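PDB 4Q1K: bacillaene synthase decarboxylase PksI from Bacillus subtilis, which decarboxylates the 3-methylglutaconyl group tethered to the megasynthase PksL to a 3-methylcrotonyl group during bacillaene biosynthesis. Local coordinates for residues Tyr69-Leu74 against Glu210-Leu215; Ile114-Ala119 against Thr225-Leu230; Gln175-Asn180 against Ala187-Arg192. The protein carries 1 engineered substitution. All blocks are in the same frame, centred on the assembly; numbering follows the deposited sequence.

Interaction 1 (Tyr69-Leu74 against Glu210-Leu215)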
ATOM      1  N   TYR B  69     -27.517 -13.787   7.958  1.00 23.33           N
ATOM      2  CA  TYR B  69     -27.055 -12.426   8.059  1.00 21.16           C
ATOM      3  C   TYR B  69     -26.174 -12.127   6.849  1.00 20.72           C
ATOM      4  O   TYR B  69     -25.540 -13.001   6.288  1.00 20.69           O
ATOM      5  CB  TYR B  69     -26.276 -12.097   9.320  1.00 19.95           C
ATOM      6  CG  TYR B  69     -27.172 -12.238  10.506  1.00 24.02           C
ATOM      7  CD1 TYR B  69     -28.243 -11.358  10.693  1.00 23.85           C
ATOM      8  CD2 TYR B  69     -27.040 -13.342  11.348  1.00 24.60           C
ATOM      9  CE1 TYR B  69     -29.111 -11.530  11.762  1.00 26.56           C
ATOM     10  CE2 TYR B  69     -27.881 -13.494  12.436  1.00 29.74           C
ATOM     11  CZ  TYR B  69     -28.921 -12.581  12.607  1.00 30.33           C
ATOM     12  OH  TYR B  69     -29.768 -12.715  13.685  1.00 30.81           O
ATOM     13  N   LYS B  70     -26.188 -10.867   6.442  1.00 20.25           N
ATOM     14  CA  LYS B  70     -25.331 -10.379   5.350  1.00 19.31           C
ATOM     15  C   LYS B  70     -24.124  -9.538   5.829  1.00 20.88           C
ATOM     16  O   LYS B  70     -23.101  -9.389   5.079  1.00 19.71           O
ATOM     17  CB  LYS B  70     -26.196  -9.496   4.383  1.00 18.65           C
ATOM     18  CG  LYS B  70     -27.134 -10.425   3.515  1.00 19.68           C
ATOM     19  CD  LYS B  70     -28.211  -9.601   2.808  1.00 20.04           C
ATOM     20  CE  LYS B  70     -29.132 -10.517   1.971  1.00 18.48           C
ATOM     21  NZ  LYS B  70     -29.977  -9.536   1.217  1.00 20.00           N
ATOM     22  N   ALA B  71     -24.258  -8.950   7.023  1.00 18.61           N
ATOM     23  CA  ALA B  71     -23.157  -8.112   7.529  1.00 17.49           C
ATOM     24  C   ALA B  71     -23.182  -8.175   9.024  1.00 18.48           C
ATOM     25  O   ALA B  71     -24.253  -8.181   9.641  1.00 19.87           O
ATOM     26  CB  ALA B  71     -23.372  -6.620   7.121  1.00 18.37           C
ATOM     27  N   VAL B  72     -21.992  -8.093   9.597  1.00 18.11           N
ATOM     28  CA  VAL B  72     -21.844  -8.028  11.017  1.00 18.41           C
ATOM     29  C   VAL B  72     -21.185  -6.700  11.404  1.00 18.27           C
ATOM     30  O   VAL B  72     -20.225  -6.277  10.728  1.00 19.59           O
ATOM     31  CB  VAL B  72     -20.849  -9.137  11.517  1.00 20.32           C
ATOM     32  CG1 VAL B  72     -20.585  -8.988  13.026  1.00 21.29           C
ATOM     33  CG2 VAL B  72     -21.313 -10.560  11.060  1.00 20.92           C
ATOM     34  N   ILE B  73     -21.708  -6.030  12.440  1.00 18.10           N
ATOM     35  CA  ILE B  73     -21.038  -4.834  12.986  1.00 18.80           C
ATOM     36  C   ILE B  73     -20.478  -5.223  14.370  1.00 19.07           C
ATOM     37  O   ILE B  73     -21.240  -5.573  15.238  1.00 23.01           O
ATOM     38  CB  ILE B  73     -22.031  -3.670  13.167  1.00 18.87           C
ATOM     39  CG1 ILE B  73     -22.706  -3.279  11.815  1.00 20.37           C
ATOM     40  CG2 ILE B  73     -21.340  -2.460  13.834  1.00 19.02           C
ATOM     41  CD1 ILE B  73     -23.911  -2.330  11.998  1.00 21.23           C
ATOM     42  N   LEU B  74     -19.166  -5.125  14.499  1.00 18.50           N
ATOM     43  CA  LEU B  74     -18.420  -5.410  15.748  1.00 19.25           C
ATOM     44  C   LEU B  74     -18.066  -4.035  16.350  1.00 21.91           C
ATOM     45  O   LEU B  74     -17.447  -3.189  15.676  1.00 18.31           O
ATOM     46  CB  LEU B  74     -17.132  -6.224  15.505  1.00 19.98           C
ATOM     47  CG  LEU B  74     -16.195  -6.433  16.688  1.00 20.45           C
ATOM     48  CD1 LEU B  74     -16.995  -7.285  17.734  1.00 19.54           C
ATOM     49  CD2 LEU B  74     -14.996  -7.229  16.194  1.00 20.08           C
ATOM     50  N   GLU B 210     -25.203   2.328   8.343  1.00 19.43           N
ATOM     51  CA  GLU B 210     -25.565   2.646   6.941  1.00 20.38           C
ATOM     52  C   GLU B 210     -24.770   1.777   5.965  1.00 20.01           C
ATOM     53  O   GLU B 210     -25.287   1.324   4.910  1.00 20.69           O
ATOM     54  CB  GLU B 210     -25.319   4.144   6.633  1.00 22.56           C
ATOM     55  CG  GLU B 210     -26.307   5.007   7.413  1.00 23.71           C
ATOM     56  CD  GLU B 210     -25.962   6.492   7.438  1.00 31.86           C
ATOM     57  OE1 GLU B 210     -24.818   6.813   7.104  1.00 32.01           O
ATOM     58  OE2 GLU B 210     -26.826   7.319   7.803  1.00 32.73           O
ATOM     59  N   LEU B 211     -23.487   1.536   6.265  1.00 17.85           N
ATOM     60  CA  LEU B 211     -22.716   0.743   5.334  1.00 17.44           C
ATOM     61  C   LEU B 211     -23.290  -0.728   5.384  1.00 20.01           C
ATOM     62  O   LEU B 211     -23.347  -1.415   4.368  1.00 19.47           O
ATOM     63  CB  LEU B 211     -21.271   0.790   5.796  1.00 20.07           C
ATOM     64  CG  LEU B 211     -20.210   0.012   5.084  1.00 27.44           C
ATOM     65  CD1 LEU B 211     -20.196   0.345   3.588  1.00 32.42           C
ATOM     66  CD2 LEU B 211     -18.864   0.370   5.748  1.00 29.01           C
ATOM     67  N   ALA B 212     -23.656  -1.188   6.565  1.00 18.60           N
ATOM     68  CA  ALA B 212     -24.215  -2.574   6.658  1.00 19.62           C
ATOM     69  C   ALA B 212     -25.539  -2.667   5.896  1.00 21.15           C
ATOM     70  O   ALA B 212     -25.836  -3.714   5.310  1.00 19.32           O
ATOM     71  CB  ALA B 212     -24.475  -2.956   8.117  1.00 19.62           C
ATOM     72  N   GLN B 213     -26.348  -1.592   5.951  1.00 19.34           N
ATOM     73  CA  GLN B 213     -27.573  -1.565   5.147  1.00 19.52           C
ATOM     74  C   GLN B 213     -27.267  -1.651   3.683  1.00 21.04           C
ATOM     75  O   GLN B 213     -27.997  -2.340   2.960  1.00 21.52           O
ATOM     76  CB  GLN B 213     -28.342  -0.267   5.394  1.00 21.22           C
ATOM     77  CG  GLN B 213     -28.963  -0.343   6.794  1.00 21.27           C
ATOM     78  CD  GLN B 213     -29.590   0.952   7.263  1.00 28.29           C
ATOM     79  OE1 GLN B 213     -29.015   1.988   7.112  1.00 26.92           O
ATOM     80  NE2 GLN B 213     -30.783   0.875   7.896  1.00 30.34           N
ATOM     81  N   GLU B 214     -26.241  -0.936   3.233  1.00 19.44           N
ATOM     82  CA  GLU B 214     -25.807  -1.065   1.810  1.00 22.44           C
ATOM     83  C   GLU B 214     -25.345  -2.481   1.461  1.00 22.62           C
ATOM     84  O   GLU B 214     -25.718  -3.026   0.436  1.00 22.74           O
ATOM     85  CB  GLU B 214     -24.801   0.036   1.439  1.00 23.13           C
ATOM     86  CG  GLU B 214     -25.484   1.387   1.568  1.00 26.75           C
ATOM     87  CD  GLU B 214     -24.469   2.550   1.487  1.00 39.34           C
ATOM     88  OE1 GLU B 214     -23.318   2.279   1.145  1.00 34.02           O
ATOM     89  OE2 GLU B 214     -24.760   3.711   1.817  1.00 37.02           O
ATOM     90  N   LEU B 215     -24.546  -3.102   2.330  1.00 19.45           N
ATOM     91  CA  LEU B 215     -24.105  -4.438   2.044  1.00 18.49           C
ATOM     92  C   LEU B 215     -25.307  -5.388   1.966  1.00 18.67           C
ATOM     93  O   LEU B 215     -25.293  -6.324   1.166  1.00 18.97           O
ATOM     94  CB  LEU B 215     -23.136  -4.897   3.142  1.00 19.21           C
ATOM     95  CG  LEU B 215     -21.720  -4.293   3.034  1.00 19.31           C
ATOM     96  CD1 LEU B 215     -20.982  -4.496   4.369  1.00 21.26           C
ATOM     97  CD2 LEU B 215     -20.947  -4.896   1.822  1.00 16.00           C
TER
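Ile-73 and Ala-71, two residues apart on strand 71-75, both come down on Ala-212 of helix 201-215. Ile-73 approaches in steps from CB to its tip. Its CB is still 5.7 Å from Ala-212 CB, too far to touch. The first torsion (chi1 -59°) puts CG1 anti to the carbonyl carbon and turns it to the helix, so that Ile-73 CG1 lies 4.1 Å from Ala-212 CB. The extended chain then carries the tip alongside, with Ile-73 CD1 at 4.0 Å from the same Ala-212 CB. The same side chain also packs on Leu-205, Ala-208 and Val-209, earlier in the helix.

Ala-71 needs no such reach. Its methyl points toward the helix, and Ala-71 CB meets Ala-212 CB at 4.0 Å. One turn on, Leu-215 brings a branch end to the same methyl, with Leu-215 CD1 4.2 Å from Ala-71 CB.

Strand 71-74 and helix 210-215 run nearly antiparallel at 165°, their axes 8.5 Å apart at closest. Beside them Lys-70 NZ bonds the carbonyls of Ala-216 and Lys-218, just past the helix end. Ile-117 of the neighbouring strand packs on Ala-212 and Leu-215. The contact is buried and aliphatic throughout, mostly methyl against methyl: between these side chains the attraction is hydrophobic burial and close fit, and the polar tie is left to Lys-70 at the helix end.

Interaction 2 (Ile114-Ala119 against Thr225-Leu230)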
ATOM      1  N   ILE B 114     -19.324 -13.989   6.492  1.00 20.08           N
ATOM      2  CA  ILE B 114     -19.906 -12.749   5.930  1.00 20.62           C
ATOM      3  C   ILE B 114     -19.016 -11.529   6.266  1.00 19.07           C
ATOM      4  O   ILE B 114     -18.158 -11.575   7.147  1.00 18.38           O
ATOM      5  CB  ILE B 114     -21.346 -12.582   6.364  1.00 22.56           C
ATOM      6  CG1 ILE B 114     -21.495 -12.624   7.880  1.00 20.30           C
ATOM      7  CG2 ILE B 114     -22.183 -13.622   5.621  1.00 21.64           C
ATOM      8  CD1 ILE B 114     -22.890 -12.266   8.404  1.00 23.99           C
ATOM      9  N   PRO B 115     -19.227 -10.408   5.571  1.00 18.30           N
ATOM     10  CA  PRO B 115     -18.418  -9.217   5.830  1.00 19.90           C
ATOM     11  C   PRO B 115     -18.640  -8.712   7.254  1.00 18.84           C
ATOM     12  O   PRO B 115     -19.788  -8.719   7.776  1.00 21.58           O
ATOM     13  CB  PRO B 115     -19.036  -8.186   4.848  1.00 19.34           C
ATOM     14  CG  PRO B 115     -19.435  -9.002   3.674  1.00 19.40           C
ATOM     15  CD  PRO B 115     -20.011 -10.268   4.296  1.00 18.94           C
ATOM     16  N   VAL B 116     -17.535  -8.352   7.895  1.00 17.57           N
ATOM     17  CA  VAL B 116     -17.626  -7.793   9.256  1.00 17.00           C
ATOM     18  C   VAL B 116     -17.093  -6.314   9.156  1.00 18.63           C
ATOM     19  O   VAL B 116     -16.049  -6.069   8.515  1.00 17.26           O
ATOM     20  CB  VAL B 116     -16.687  -8.547  10.191  1.00 18.84           C
ATOM     21  CG1 VAL B 116     -16.677  -7.951  11.597  1.00 19.25           C
ATOM     22  CG2 VAL B 116     -17.120 -10.062  10.185  1.00 19.45           C
ATOM     23  N   ILE B 117     -17.824  -5.399   9.787  1.00 18.03           N
ATOM     24  CA  ILE B 117     -17.392  -3.990   9.918  1.00 17.02           C
ATOM     25  C   ILE B 117     -16.947  -3.812  11.370  1.00 19.13           C
ATOM     26  O   ILE B 117     -17.762  -3.950  12.294  1.00 18.41           O
ATOM     27  CB  ILE B 117     -18.578  -3.061   9.638  1.00 16.92           C
ATOM     28  CG1 ILE B 117     -19.074  -3.333   8.199  1.00 17.12           C
ATOM     29  CG2 ILE B 117     -18.227  -1.546   9.943  1.00 19.09           C
ATOM     30  CD1 ILE B 117     -20.525  -2.865   8.039  1.00 18.56           C
ATOM     31  N   ALA B 118     -15.686  -3.487  11.561  1.00 18.18           N
ATOM     32  CA  ALA B 118     -15.178  -3.132  12.917  1.00 17.44           C
ATOM     33  C   ALA B 118     -15.416  -1.619  13.104  1.00 18.12           C
ATOM     34  O   ALA B 118     -14.698  -0.756  12.500  1.00 19.60           O
ATOM     35  CB  ALA B 118     -13.668  -3.363  12.982  1.00 17.52           C
ATOM     36  N   ALA B 119     -16.488  -1.306  13.820  1.00 18.53           N
ATOM     37  CA  ALA B 119     -16.852   0.114  14.086  1.00 18.69           C
ATOM     38  C   ALA B 119     -16.090   0.481  15.402  1.00 16.89           C
ATOM     39  O   ALA B 119     -16.632   0.305  16.527  1.00 16.35           O
ATOM     40  CB  ALA B 119     -18.381   0.200  14.262  1.00 18.26           C
ATOM     41  N   THR B 225     -19.397 -15.619  -1.284  1.00 19.49           N
ATOM     42  CA  THR B 225     -18.497 -16.092  -2.360  1.00 22.50           C
ATOM     43  C   THR B 225     -17.394 -15.078  -2.582  1.00 21.76           C
ATOM     44  O   THR B 225     -16.210 -15.447  -2.749  1.00 20.86           O
ATOM     45  CB  THR B 225     -19.310 -16.305  -3.639  1.00 26.12           C
ATOM     46  OG1 THR B 225     -20.288 -17.360  -3.345  1.00 24.63           O
ATOM     47  CG2 THR B 225     -18.407 -16.725  -4.808  1.00 24.64           C
ATOM     48  N   LEU B 226     -17.807 -13.807  -2.625  1.00 20.23           N
ATOM     49  CA  LEU B 226     -16.795 -12.745  -2.842  1.00 18.50           C
ATOM     50  C   LEU B 226     -15.826 -12.640  -1.686  1.00 18.82           C
ATOM     51  O   LEU B 226     -14.596 -12.626  -1.853  1.00 19.00           O
ATOM     52  CB  LEU B 226     -17.491 -11.407  -3.159  1.00 19.81           C
ATOM     53  CG  LEU B 226     -16.335 -10.379  -3.510  1.00 18.03           C
ATOM     54  CD1 LEU B 226     -15.345 -10.655  -4.680  1.00 20.78           C
ATOM     55  CD2 LEU B 226     -17.156  -9.063  -3.763  1.00 19.11           C
ATOM     56  N   LYS B 227     -16.331 -12.614  -0.458  1.00 17.52           N
ATOM     57  CA  LYS B 227     -15.362 -12.489   0.623  1.00 18.98           C
ATOM     58  C   LYS B 227     -14.401 -13.705   0.637  1.00 19.40           C
ATOM     59  O   LYS B 227     -13.186 -13.568   0.885  1.00 19.74           O
ATOM     60  CB  LYS B 227     -16.096 -12.406   1.947  1.00 18.19           C
ATOM     61  CG  LYS B 227     -15.140 -12.468   3.165  1.00 18.59           C
ATOM     62  CD  LYS B 227     -15.821 -12.089   4.489  1.00 16.58           C
ATOM     63  CE  LYS B 227     -14.824 -12.435   5.627  1.00 19.57           C
ATOM     64  NZ  LYS B 227     -15.242 -11.855   6.973  1.00 21.29           N
ATOM     65  N   ASP B 228     -14.957 -14.908   0.430  1.00 20.74           N
ATOM     66  CA  ASP B 228     -14.079 -16.110   0.415  1.00 21.10           C
ATOM     67  C   ASP B 228     -12.900 -15.920  -0.551  1.00 20.78           C
ATOM     68  O   ASP B 228     -11.780 -16.267  -0.194  1.00 21.73           O
ATOM     69  CB  ASP B 228     -14.850 -17.308  -0.096  1.00 21.63           C
ATOM     70  CG  ASP B 228     -15.643 -18.000   0.983  1.00 27.18           C
ATOM     71  OD1 ASP B 228     -15.465 -17.713   2.166  1.00 24.81           O
ATOM     72  OD2 ASP B 228     -16.490 -18.875   0.582  1.00 28.19           O
ATOM     73  N   HIS B 229     -13.156 -15.339  -1.718  1.00 21.41           N
ATOM     74  CA  HIS B 229     -12.128 -15.056  -2.754  1.00 21.09           C
ATOM     75  C   HIS B 229     -11.157 -13.947  -2.332  1.00 21.10           C
ATOM     76  O   HIS B 229      -9.916 -14.081  -2.413  1.00 19.37           O
ATOM     77  CB  HIS B 229     -12.834 -14.633  -4.024  1.00 21.20           C
ATOM     78  CG  HIS B 229     -11.920 -14.183  -5.113  1.00 24.28           C
ATOM     79  ND1 HIS B 229     -11.049 -15.032  -5.795  1.00 24.63           N
ATOM     80  CD2 HIS B 229     -11.770 -12.961  -5.674  1.00 22.98           C
ATOM     81  CE1 HIS B 229     -10.428 -14.345  -6.748  1.00 26.67           C
ATOM     82  NE2 HIS B 229     -10.859 -13.084  -6.702  1.00 24.11           N
ATOM     83  N   LEU B 230     -11.728 -12.867  -1.814  1.00 19.11           N
ATOM     84  CA  LEU B 230     -10.864 -11.730  -1.377  1.00 19.29           C
ATOM     85  C   LEU B 230      -9.918 -12.036  -0.196  1.00 19.59           C
ATOM     86  O   LEU B 230      -8.774 -11.541  -0.162  1.00 20.95           O
ATOM     87  CB  LEU B 230     -11.759 -10.521  -1.018  1.00 19.17           C
ATOM     88  CG  LEU B 230     -12.549  -9.949  -2.255  1.00 20.20           C
ATOM     89  CD1 LEU B 230     -13.351  -8.743  -1.721  1.00 19.61           C
ATOM     90  CD2 LEU B 230     -11.667  -9.495  -3.460  1.00 21.01           C
TER
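The ammonium of Lys-227 is gripped by several oxygens at once. Across this contact Lys-227 NZ donates to Ile-114 O at 2.9 Å. Beyond the two segments it forms a salt bridge with OD2 of Asp-136, its strongest partner, and it also bonds the carbonyls of Cys-112 and Ala-109. That Asp-136 oxygen accepts the backbone N-H of Val-116 as well, so one carboxylate joins the lysine to the start of strand 116-120. A charge buried this deeply is thus met by one anion and three backbone dipoles, which would be expected to keep the lysine protonated.

The bond to Ile-114 is not made in line with a lone pair. The nitrogen sits above the carbonyl plane, 48° out of it, with a C=O...N angle of 131°.

Lys-227 gets there by being nearly straight: CG is anti to the backbone N (chi1 172°), and the rest of the chain stays extended. On the way it runs over the peptide that joins Ile-114 to Pro-115, with Lys-227 CD 3.6 Å from Ile-114 O and 3.9 Å from Pro-115 N. Near its tip it crosses Val-116, whose CG2 lies 4.1 Å from Lys-227 NZ.

Pro-115 packs on Leu-223 and Ile-114 on Val-224, about one turn before Lys-227 on helix 220-252, while His-229 NE2 is hydrogen-bonded to Thr-162 OG1 of a neighbouring subunit. The arrangement anchors this long helix at the N-terminal start of strand 116-120, an inner strand of the main sheet, as part of the crotonase fold, whose C-terminal helical region takes part in building the trimer.

Interaction 3 (Gln175-Asn180 against Ala187-Arg192)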
ATOM      1  N   GLN B 175       5.824  -0.738   9.921  1.00 18.14           N
ATOM      2  CA  GLN B 175       7.129  -0.885  10.590  1.00 20.66           C
ATOM      3  C   GLN B 175       7.102  -0.009  11.863  1.00 21.05           C
ATOM      4  O   GLN B 175       7.561  -0.409  12.894  1.00 20.29           O
ATOM      5  CB  GLN B 175       8.302  -0.431   9.740  1.00 21.16           C
ATOM      6  CG  GLN B 175       8.384  -1.044   8.348  1.00 22.60           C
ATOM      7  CD  GLN B 175       8.257  -2.574   8.444  1.00 26.32           C
ATOM      8  OE1 GLN B 175       7.145  -3.193   8.288  1.00 33.87           O
ATOM      9  NE2 GLN B 175       9.367  -3.186   8.770  1.00 23.94           N
ATOM     10  N   GLU B 176       6.682   1.264  11.684  1.00 18.78           N
ATOM     11  CA  GLU B 176       6.758   2.200  12.768  1.00 18.98           C
ATOM     12  C   GLU B 176       5.785   1.763  13.854  1.00 19.83           C
ATOM     13  O   GLU B 176       6.115   1.778  15.060  1.00 19.43           O
ATOM     14  CB  GLU B 176       6.312   3.581  12.146  1.00 20.78           C
ATOM     15  CG  GLU B 176       6.295   4.669  13.170  1.00 26.19           C
ATOM     16  CD  GLU B 176       5.705   5.961  12.550  1.00 30.33           C
ATOM     17  OE1 GLU B 176       6.172   6.342  11.473  1.00 24.72           O
ATOM     18  OE2 GLU B 176       4.776   6.553  13.145  1.00 30.02           O
ATOM     19  N   ILE B 177       4.553   1.443  13.442  1.00 17.33           N
ATOM     20  CA  ILE B 177       3.553   1.004  14.455  1.00 16.17           C
ATOM     21  C   ILE B 177       3.993  -0.202  15.280  1.00 17.94           C
ATOM     22  O   ILE B 177       3.862  -0.205  16.508  1.00 17.15           O
ATOM     23  CB  ILE B 177       2.192   0.648  13.771  1.00 16.55           C
ATOM     24  CG1 ILE B 177       1.558   1.999  13.317  1.00 16.61           C
ATOM     25  CG2 ILE B 177       1.219  -0.209  14.640  1.00 17.48           C
ATOM     26  CD1 ILE B 177       0.345   1.818  12.312  1.00 18.01           C
ATOM     27  N   LEU B 178       4.576  -1.159  14.615  1.00 17.89           N
ATOM     28  CA  LEU B 178       4.933  -2.419  15.318  1.00 15.90           C
ATOM     29  C   LEU B 178       6.262  -2.295  16.096  1.00 18.46           C
ATOM     30  O   LEU B 178       6.308  -2.780  17.278  1.00 21.08           O
ATOM     31  CB  LEU B 178       5.052  -3.601  14.346  1.00 16.09           C
ATOM     32  CG  LEU B 178       3.742  -3.907  13.651  1.00 18.80           C
ATOM     33  CD1 LEU B 178       4.039  -4.943  12.514  1.00 20.41           C
ATOM     34  CD2 LEU B 178       2.736  -4.581  14.647  1.00 19.22           C
ATOM     35  N   LEU B 179       7.297  -1.709  15.513  1.00 19.91           N
ATOM     36  CA  LEU B 179       8.585  -1.581  16.243  1.00 21.64           C
ATOM     37  C   LEU B 179       8.427  -0.629  17.445  1.00 22.25           C
ATOM     38  O   LEU B 179       9.036  -0.894  18.510  1.00 22.09           O
ATOM     39  CB  LEU B 179       9.673  -1.023  15.323  1.00 20.16           C
ATOM     40  CG  LEU B 179      10.151  -2.011  14.225  1.00 21.38           C
ATOM     41  CD1 LEU B 179      10.970  -1.132  13.248  1.00 20.12           C
ATOM     42  CD2 LEU B 179      11.089  -3.047  14.809  1.00 23.87           C
ATOM     43  N   ASN B 180       7.773   0.546  17.233  1.00 20.65           N
ATOM     44  CA  ASN B 180       7.827   1.544  18.263  1.00 19.93           C
ATOM     45  C   ASN B 180       6.643   1.474  19.275  1.00 20.26           C
ATOM     46  O   ASN B 180       6.729   2.096  20.374  1.00 19.44           O
ATOM     47  CB  ASN B 180       7.892   2.946  17.677  1.00 23.34           C
ATOM     48  CG  ASN B 180       8.400   3.982  18.690  1.00 28.02           C
ATOM     49  OD1 ASN B 180       7.902   5.147  18.683  1.00 30.67           O
ATOM     50  ND2 ASN B 180       9.363   3.600  19.545  1.00 21.72           N
ATOM     51  N   ALA B 187      -7.242  10.654  14.397  1.00 24.85           N
ATOM     52  CA  ALA B 187      -6.912  11.801  13.499  1.00 27.38           C
ATOM     53  C   ALA B 187      -5.452  11.755  13.027  1.00 26.80           C
ATOM     54  O   ALA B 187      -5.140  12.226  11.914  1.00 24.69           O
ATOM     55  CB  ALA B 187      -7.199  13.163  14.191  1.00 29.13           C
ATOM     56  N   ASP B 188      -4.568  11.247  13.863  1.00 24.07           N
ATOM     57  CA  ASP B 188      -3.143  11.099  13.510  1.00 25.48           C
ATOM     58  C   ASP B 188      -3.017  10.110  12.393  1.00 23.67           C
ATOM     59  O   ASP B 188      -2.294  10.367  11.380  1.00 23.88           O
ATOM     60  CB  ASP B 188      -2.260  10.585  14.696  1.00 29.25           C
ATOM     61  CG  ASP B 188      -2.176  11.534  15.857  1.00 38.27           C
ATOM     62  OD1 ASP B 188      -2.235  12.752  15.529  1.00 42.84           O
ATOM     63  OD2 ASP B 188      -2.004  11.108  17.107  1.00 35.26           O
ATOM     64  N   LEU B 189      -3.614   8.904  12.583  1.00 21.84           N
ATOM     65  CA  LEU B 189      -3.606   7.938  11.487  1.00 21.53           C
ATOM     66  C   LEU B 189      -4.239   8.502  10.176  1.00 22.28           C
ATOM     67  O   LEU B 189      -3.745   8.278   9.044  1.00 21.72           O
ATOM     68  CB  LEU B 189      -4.335   6.620  11.903  1.00 20.24           C
ATOM     69  CG  LEU B 189      -3.633   5.851  13.058  1.00 22.01           C
ATOM     70  CD1 LEU B 189      -4.489   4.705  13.573  1.00 21.77           C
ATOM     71  CD2 LEU B 189      -2.271   5.298  12.603  1.00 20.76           C
ATOM     72  N   GLU B 190      -5.347   9.262  10.308  1.00 23.23           N
ATOM     73  CA  GLU B 190      -6.019   9.811   9.086  1.00 25.56           C
ATOM     74  C   GLU B 190      -4.948  10.660   8.352  1.00 25.80           C
ATOM     75  O   GLU B 190      -4.771  10.548   7.117  1.00 27.76           O
ATOM     76  CB  GLU B 190      -7.221  10.715   9.509  1.00 24.98           C
ATOM     77  CG  GLU B 190      -7.966  11.256   8.288  1.00 28.61           C
ATOM     78  CD  GLU B 190      -9.329  11.895   8.661  1.00 34.93           C
ATOM     79  OE1 GLU B 190      -9.539  12.222   9.848  1.00 34.90           O
ATOM     80  OE2 GLU B 190     -10.225  11.933   7.773  1.00 38.62           O
ATOM     81  N   LYS B 191      -4.220  11.483   9.114  1.00 26.88           N
ATOM     82  CA  LYS B 191      -3.200  12.385   8.501  1.00 29.74           C
ATOM     83  C   LYS B 191      -2.036  11.618   7.927  1.00 30.62           C
ATOM     84  O   LYS B 191      -1.414  12.080   6.989  1.00 30.26           O
ATOM     85  CB  LYS B 191      -2.690  13.441   9.469  1.00 34.55           C
ATOM     86  CG  LYS B 191      -3.678  14.548   9.773  1.00 47.68           C
ATOM     87  CD  LYS B 191      -3.505  15.774   8.877  1.00 66.20           C
ATOM     88  CE  LYS B 191      -2.214  16.577   9.151  1.00 71.16           C
ATOM     89  NZ  LYS B 191      -2.359  18.038   8.841  1.00 74.74           N
ATOM     90  N   ARG B 192      -1.735  10.433   8.471  1.00 30.20           N
ATOM     91  CA  ARG B 192      -0.614   9.651   7.922  1.00 31.28           C
ATOM     92  C   ARG B 192      -1.046   8.925   6.669  1.00 32.23           C
ATOM     93  O   ARG B 192      -0.241   8.309   6.007  1.00 36.35           O
ATOM     94  CB  ARG B 192       0.001   8.676   8.997  1.00 26.13           C
ATOM     95  CG  ARG B 192       0.605   9.386  10.233  1.00 25.05           C
ATOM     96  CD  ARG B 192       1.851  10.269   9.942  1.00 26.61           C
ATOM     97  NE  ARG B 192       2.846   9.377   9.413  1.00 23.54           N
ATOM     98  CZ  ARG B 192       3.657   8.608  10.150  1.00 23.89           C
ATOM     99  NH1 ARG B 192       3.615   8.642  11.514  1.00 21.60           N
ATOM    100  NH2 ARG B 192       4.525   7.778   9.564  1.00 21.69           N
TER
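Two kinds of interaction join Glu-176 and Ile-177 of helix 171-180 to Arg-192 and Leu-189 of helix 186-192: an ionic one and an apolar one.

The ionic one is a bidentate salt bridge. The side chains arrive from opposite directions, and the guanidinium meets the carboxylate end-on. Arg-192 NH2 donates to Glu-176 OE1 at 2.9 Å with an N-H...O angle of 169°. Arg-192 NH1 reaches the syn lone pair of Glu-176 OE2, also at 2.9 Å but a little less straight, at 158°. The two flat groups are not quite coplanar: their planes are turned 30° apart, so OE1 is met on its syn side but off the carboxylate plane. Glu-176 is fully extended, with CG anti to the backbone N, while Arg-192 bends at its second and third torsions to bring its end round to the acid.

Second partners pin both groups. Tyr-184 OH bonds Glu-176 OE2, the strongest polar contact of that acid, and Arg-192 NH2 also donates to Pro-195 O of a neighbouring subunit. With two bonds across the bridge and one more on each side, neither flat group should turn easily.

The apolar part is slight: Ile-177 CD1 comes to 4.4 Å from Leu-189 CD2. The salt bridge ties the two helices together, and Tyr-184 of the intervening short strand 183-185 joins them by its hydroxyl and its contacts with Ile-177 and Leu-189, at the subunit boundary of a crotonase-fold trimer.

After an N-terminal hairpin and a helix, the chain lays down strand 71-75 and later strand 116-120, its neighbour in the main sheet. Interaction 1 closes the long loop from 69-74 to 210-215, and interaction 2 the one from 114-119 to 225-230; the two loops cross, because their segments alternate. They also touch, through probable strand-to-strand hydrogen bonds such as Val-72 O with Ile-117 N, and they fix the consecutive helices 201-215 and 220-252 to one sheet. Interaction 3, a short-range closure between neighbouring helices, is nested inside both loops, its centre about 28 Å from that of interaction 1 and about 25 Å from that of interaction 2. All three border other subunits of the trimer.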